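Local coordinates for beta-agarase AgaA (Microbulbifer thermotolerans, PDB 3WZ1), which cuts the beta-1,4-galactosidic linkages of agarose from within the chain, releasing mainly neoagarotetraose, through this GH16 catalytic domain, at residues 17-29 and 266-278. Numbering follows the deposited sequence.
With NA (sodium ion), chain B.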
loop_
_atom_site.group_PDB
_atom_site.type_symbol
_atom_site.label_atom_id
_atom_site.label_comp_id
_atom_site.label_asym_id
_atom_site.label_seq_id
_atom_site.Cartn_x
_atom_site.Cartn_y
_atom_site.Cartn_z
ATOM N N GLY A 17 26.653 -7.199 -11.438
ATOM C CA GLY A 17 27.587 -6.293 -10.818
ATOM C C GLY A 17 26.995 -5.341 -9.811
ATOM O O GLY A 17 27.691 -4.471 -9.312
ATOM N N LYS A 18 25.708 -5.530 -9.484
ATOM C CA LYS A 18 25.039 -4.693 -8.495
ATOM C C LYS A 18 24.525 -5.492 -7.300
ATOM O O LYS A 18 24.470 -6.735 -7.331
ATOM C CB LYS A 18 23.887 -3.928 -9.132
ATOM C CG LYS A 18 24.328 -2.943 -10.201
ATOM C CD LYS A 18 23.362 -1.775 -10.301
ATOM C CE LYS A 18 23.731 -0.814 -11.426
ATOM N NZ LYS A 18 23.239 -1.283 -12.732
ATOM N N THR A 19 24.179 -4.739 -6.267
ATOM C CA THR A 19 23.649 -5.272 -5.025
ATOM C C THR A 19 22.571 -4.320 -4.499
ATOM O O THR A 19 22.463 -3.198 -4.957
ATOM C CB THR A 19 24.792 -5.487 -4.022
ATOM O OG1 THR A 19 24.323 -6.229 -2.889
ATOM C CG2 THR A 19 25.399 -4.153 -3.578
ATOM N N TRP A 20 21.763 -4.798 -3.572
ATOM C CA TRP A 20 20.685 -4.006 -2.994
ATOM C C TRP A 20 21.177 -3.256 -1.779
ATOM O O TRP A 20 21.640 -3.875 -0.810
ATOM C CB TRP A 20 19.519 -4.886 -2.589
ATOM C CG TRP A 20 18.824 -5.533 -3.747
ATOM C CD1 TRP A 20 18.829 -6.858 -4.078
ATOM C CD2 TRP A 20 18.033 -4.880 -4.748
ATOM N NE1 TRP A 20 18.089 -7.076 -5.194
ATOM C CE2 TRP A 20 17.579 -5.885 -5.634
ATOM C CE3 TRP A 20 17.641 -3.554 -4.972
ATOM C CZ2 TRP A 20 16.776 -5.603 -6.734
ATOM C CZ3 TRP A 20 16.826 -3.281 -6.061
ATOM C CH2 TRP A 20 16.401 -4.304 -6.924
ATOM N N GLU A 21 21.034 -1.945 -1.810
ATOM C CA GLU A 21 21.402 -1.081 -0.707
ATOM C C GLU A 21 20.144 -0.562 -0.004
ATOM O O GLU A 21 19.237 -0.011 -0.638
ATOM C CB GLU A 21 22.225 0.086 -1.228
ATOM C CG GLU A 21 22.748 1.053 -0.180
ATOM C CD GLU A 21 23.791 1.981 -0.783
ATOM O OE1 GLU A 21 24.951 1.573 -0.914
ATOM O OE2 GLU A 21 23.434 3.096 -1.175
ATOM N N LEU A 22 20.108 -0.720 1.311
ATOM C CA LEU A 22 18.954 -0.290 2.092
ATOM C C LEU A 22 18.784 1.208 2.049
ATOM O O LEU A 22 19.738 1.971 2.348
ATOM C CB LEU A 22 19.085 -0.739 3.547
ATOM C CG LEU A 22 17.855 -0.548 4.453
ATOM C CD1 LEU A 22 16.779 -1.596 4.199
ATOM C CD2 LEU A 22 18.332 -0.586 5.897
ATOM N N HIS A 23 17.582 1.650 1.699
ATOM C CA HIS A 23 17.229 3.055 1.672
ATOM C C HIS A 23 16.756 3.458 3.072
ATOM O O HIS A 23 16.035 2.700 3.738
ATOM C CB HIS A 23 16.104 3.238 0.652
ATOM C CG HIS A 23 15.678 4.653 0.452
ATOM N ND1 HIS A 23 14.970 5.360 1.396
ATOM C CD2 HIS A 23 15.848 5.492 -0.592
ATOM C CE1 HIS A 23 14.727 6.577 0.948
ATOM N NE2 HIS A 23 15.239 6.680 -0.265
ATOM N N PRO A 24 17.146 4.648 3.537
ATOM C CA PRO A 24 16.849 5.004 4.930
ATOM C C PRO A 24 15.373 5.196 5.312
ATOM O O PRO A 24 15.069 5.264 6.500
ATOM C CB PRO A 24 17.626 6.311 5.131
ATOM C CG PRO A 24 17.833 6.852 3.764
ATOM C CD PRO A 24 17.987 5.657 2.872
ATOM N N LEU A 25 14.454 5.248 4.357
ATOM C CA LEU A 25 13.032 5.282 4.684
ATOM C C LEU A 25 12.560 3.968 5.322
ATOM O O LEU A 25 11.526 3.915 5.987
ATOM C CB LEU A 25 12.189 5.599 3.438
ATOM C CG LEU A 25 10.681 5.680 3.631
ATOM C CD1 LEU A 25 10.268 6.743 4.639
ATOM C CD2 LEU A 25 9.993 5.917 2.292
ATOM N N SER A 26 13.326 2.901 5.111
ATOM C CA SER A 26 12.957 1.586 5.640
ATOM C C SER A 26 12.763 1.665 7.155
ATOM O O SER A 26 13.569 2.290 7.856
ATOM C CB SER A 26 14.016 0.547 5.301
ATOM O OG SER A 26 14.291 0.555 3.897
ATOM N N ASP A 27 11.685 1.056 7.634
ATOM C CA ASP A 27 11.232 1.194 9.025
ATOM C C ASP A 27 10.608 -0.137 9.447
ATOM O O ASP A 27 9.680 -0.593 8.807
ATOM C CB ASP A 27 10.245 2.375 9.167
ATOM C CG ASP A 27 10.058 2.843 10.609
ATOM O OD1 ASP A 27 10.471 2.115 11.535
ATOM O OD2 ASP A 27 9.473 3.943 10.813
ATOM N N ASP A 28 11.126 -0.738 10.521
ATOM C CA ASP A 28 10.513 -1.930 11.100
ATOM C C ASP A 28 9.701 -1.659 12.371
ATOM O O ASP A 28 9.263 -2.585 13.041
ATOM C CB ASP A 28 11.535 -3.071 11.284
ATOM C CG ASP A 28 12.628 -2.742 12.267
ATOM O OD1 ASP A 28 12.689 -1.589 12.776
ATOM O OD2 ASP A 28 13.456 -3.651 12.535
ATOM N N PHE A 29 9.483 -0.382 12.683
ATOM C CA PHE A 29 8.459 0.021 13.648
ATOM C C PHE A 29 8.689 -0.539 15.049
ATOM O O PHE A 29 7.751 -0.840 15.779
ATOM C CB PHE A 29 7.058 -0.329 13.104
ATOM C CG PHE A 29 6.734 0.389 11.819
ATOM C CD1 PHE A 29 6.620 1.772 11.793
ATOM C CD2 PHE A 29 6.573 -0.315 10.624
ATOM C CE1 PHE A 29 6.367 2.431 10.620
ATOM C CE2 PHE A 29 6.314 0.346 9.444
ATOM C CZ PHE A 29 6.202 1.723 9.450
ATOM N N VAL A 266 1.239 -3.404 10.090
ATOM C CA VAL A 266 2.421 -3.454 9.228
ATOM C C VAL A 266 3.640 -3.714 10.092
ATOM O O VAL A 266 4.010 -2.898 10.926
ATOM C CB VAL A 266 2.535 -2.154 8.406
ATOM C CG1 VAL A 266 3.831 -2.137 7.589
ATOM C CG2 VAL A 266 1.317 -2.007 7.511
ATOM N N ASP A 267 4.261 -4.877 9.897
ATOM C CA ASP A 267 5.494 -5.238 10.602
ATOM C C ASP A 267 6.674 -4.408 10.112
ATOM O O ASP A 267 7.524 -3.970 10.901
ATOM C CB ASP A 267 5.792 -6.741 10.425
ATOM C CG ASP A 267 6.846 -7.248 11.377
ATOM O OD1 ASP A 267 7.036 -6.684 12.473
ATOM O OD2 ASP A 267 7.508 -8.251 11.019
ATOM N N TRP A 268 6.750 -4.197 8.798
ATOM C CA TRP A 268 7.831 -3.390 8.222
ATOM C C TRP A 268 7.470 -2.856 6.855
ATOM O O TRP A 268 6.657 -3.442 6.132
ATOM C CB TRP A 268 9.166 -4.170 8.129
ATOM C CG TRP A 268 9.327 -5.209 6.974
ATOM C CD1 TRP A 268 9.291 -4.995 5.599
ATOM C CD2 TRP A 268 9.664 -6.580 7.133
ATOM N NE1 TRP A 268 9.541 -6.162 4.924
ATOM C CE2 TRP A 268 9.765 -7.148 5.860
ATOM C CE3 TRP A 268 9.849 -7.397 8.259
ATOM C CZ2 TRP A 268 10.063 -8.478 5.674
ATOM C CZ3 TRP A 268 10.156 -8.688 8.076
ATOM C CH2 TRP A 268 10.252 -9.239 6.786
ATOM N N VAL A 269 8.100 -1.737 6.524
ATOM C CA VAL A 269 8.246 -1.306 5.132
ATOM C C VAL A 269 9.744 -1.143 4.890
ATOM O O VAL A 269 10.459 -0.606 5.727
ATOM C CB VAL A 269 7.456 -0.026 4.799
ATOM C CG1 VAL A 269 5.952 -0.260 4.949
ATOM C CG2 VAL A 269 7.894 1.172 5.646
ATOM N N ARG A 270 10.217 -1.644 3.751
ATOM C CA ARG A 270 11.619 -1.523 3.427
ATOM C C ARG A 270 11.769 -1.253 1.945
ATOM O O ARG A 270 10.927 -1.654 1.109
ATOM C CB ARG A 270 12.403 -2.760 3.873
ATOM C CG ARG A 270 12.110 -4.045 3.123
ATOM C CD ARG A 270 12.926 -5.221 3.682
ATOM N NE ARG A 270 12.665 -6.443 2.933
ATOM C CZ ARG A 270 13.480 -7.499 2.846
ATOM N NH1 ARG A 270 14.688 -7.478 3.403
ATOM N NH2 ARG A 270 13.068 -8.571 2.174
ATOM N N PHE A 271 12.867 -0.590 1.628
ATOM C CA PHE A 271 13.106 -0.091 0.298
ATOM C C PHE A 271 14.568 -0.295 -0.010
ATOM O O PHE A 271 15.410 -0.010 0.847
ATOM C CB PHE A 271 12.758 1.404 0.231
ATOM C CG PHE A 271 11.426 1.746 0.832
ATOM C CD1 PHE A 271 11.317 2.018 2.173
ATOM C CD2 PHE A 271 10.283 1.780 0.051
ATOM C CE1 PHE A 271 10.078 2.302 2.742
ATOM C CE2 PHE A 271 9.051 2.072 0.613
ATOM C CZ PHE A 271 8.957 2.333 1.944
ATOM N N TYR A 272 14.879 -0.769 -1.220
ATOM C CA TYR A 272 16.283 -0.963 -1.619
ATOM C C TYR A 272 16.547 -0.363 -2.980
ATOM O O TYR A 272 15.701 -0.439 -3.883
ATOM C CB TYR A 272 16.652 -2.462 -1.670
ATOM C CG TYR A 272 16.618 -3.181 -0.336
ATOM C CD1 TYR A 272 15.436 -3.692 0.160
ATOM C CD2 TYR A 272 17.780 -3.346 0.440
ATOM C CE1 TYR A 272 15.387 -4.339 1.378
ATOM C CE2 TYR A 272 17.727 -3.997 1.659
ATOM C CZ TYR A 272 16.530 -4.496 2.119
ATOM O OH TYR A 272 16.493 -5.153 3.349
ATOM N N LYS A 273 17.764 0.169 -3.125
ATOM C CA LYS A 273 18.245 0.730 -4.369
ATOM C C LYS A 273 19.344 -0.166 -4.923
ATOM O O LYS A 273 20.195 -0.622 -4.168
ATOM C CB LYS A 273 18.824 2.112 -4.120
ATOM C CG LYS A 273 17.835 3.079 -3.507
ATOM C CD LYS A 273 16.774 3.506 -4.495
ATOM C CE LYS A 273 17.305 4.414 -5.593
ATOM N NZ LYS A 273 16.212 4.866 -6.508
ATOM N N PRO A 274 19.326 -0.416 -6.232
ATOM C CA PRO A 274 20.388 -1.231 -6.803
ATOM C C PRO A 274 21.612 -0.348 -7.061
ATOM O O PRO A 274 21.496 0.718 -7.689
ATOM C CB PRO A 274 19.747 -1.761 -8.089
ATOM C CG PRO A 274 18.834 -0.667 -8.523
ATOM C CD PRO A 274 18.340 -0.004 -7.251
ATOM N N VAL A 275 22.768 -0.768 -6.544
ATOM C CA VAL A 275 23.993 0.010 -6.618
ATOM C C VAL A 275 25.151 -0.903 -7.004
ATOM O O VAL A 275 25.117 -2.093 -6.738
ATOM C CB VAL A 275 24.298 0.734 -5.300
ATOM C CG1 VAL A 275 23.131 1.645 -4.905
ATOM C CG2 VAL A 275 24.614 -0.254 -4.192
ATOM N N PRO A 276 26.158 -0.358 -7.691
ATOM C CA PRO A 276 27.334 -1.163 -7.984
ATOM C C PRO A 276 27.967 -1.796 -6.739
ATOM O O PRO A 276 28.043 -1.174 -5.680
ATOM C CB PRO A 276 28.299 -0.130 -8.576
ATOM C CG PRO A 276 27.420 0.907 -9.155
ATOM C CD PRO A 276 26.297 1.019 -8.182
ATOM N N ILE A 277 28.416 -3.035 -6.897
ATOM C CA ILE A 277 29.206 -3.710 -5.889
ATOM C C ILE A 277 30.554 -3.006 -5.768
ATOM O O ILE A 277 31.181 -2.733 -6.794
ATOM C CB ILE A 277 29.396 -5.181 -6.299
ATOM C CG1 ILE A 277 28.058 -5.915 -6.142
ATOM C CG2 ILE A 277 30.449 -5.865 -5.432
ATOM C CD1 ILE A 277 27.928 -7.165 -6.965
ATOM N N ASN A 278 30.992 -2.707 -4.541
ATOM C CA ASN A 278 32.303 -2.046 -4.326
ATOM C C ASN A 278 33.493 -2.945 -4.664
ATOM O O ASN A 278 33.487 -4.121 -4.264
ATOM C CB ASN A 278 32.443 -1.552 -2.881
ATOM C CG ASN A 278 31.513 -0.395 -2.570
ATOM O OD1 ASN A 278 31.271 0.463 -3.412
ATOM N ND2 ASN A 278 30.974 -0.381 -1.364
HETATM NA NA NA B . 8.232 -4.664 12.987
#
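With CG opposite its carbonyl carbon (chi1 -65°), Y272 sets its ring obliquely across the L22 side chain, whose own CG lies opposite the backbone N (chi1 -171°) and sends CD1 to 3.6 Å from Y272 CZ. W20 crosses the Y272 side chain at about a right angle, CE3 against CB, and its CZ3 end meets CD of P274. W20, L22, Y272 and P274 thus share one face of the antiparallel pair 18-22/268-276, while V275 packs across E21 on the other. Backbone bonds join T19 to V275 and E21 to K273 in both directions, and H23 N to F271 O. Across a type I turn from H23 to S26 the register slips by two residues. Here S26 OG, rather than a backbone carbonyl, accepts from F271 N (2.9 Å) and donates to H23 O (2.8 Å) in the carbonyl plane. L25 CD2 sits over one face of the F271 ring, 4.0 Å from its centroid, a CH-pi contact turned toward the sandwich interior, where F119 and F121 also meet F271. Y272 OH accepts a bent bond (130°) from NH1 of R270, tilted from the guanidinium plane; R270 NE is salt-bridged to E105. An alanine in place of this tyrosine would probably leave L22 CD1 without its aromatic neighbour and R270 NH1 without this acceptor. Beyond the D27-V269 bridge, D28 O and D267 O each bind sodium at 2.3 Å, with D267 OD1, D4 and G72 completing the site. Sodium therefore holds together two carbonyl oxygens that would otherwise probably repel, tying the N-terminal segment to the last strand of this jelly roll.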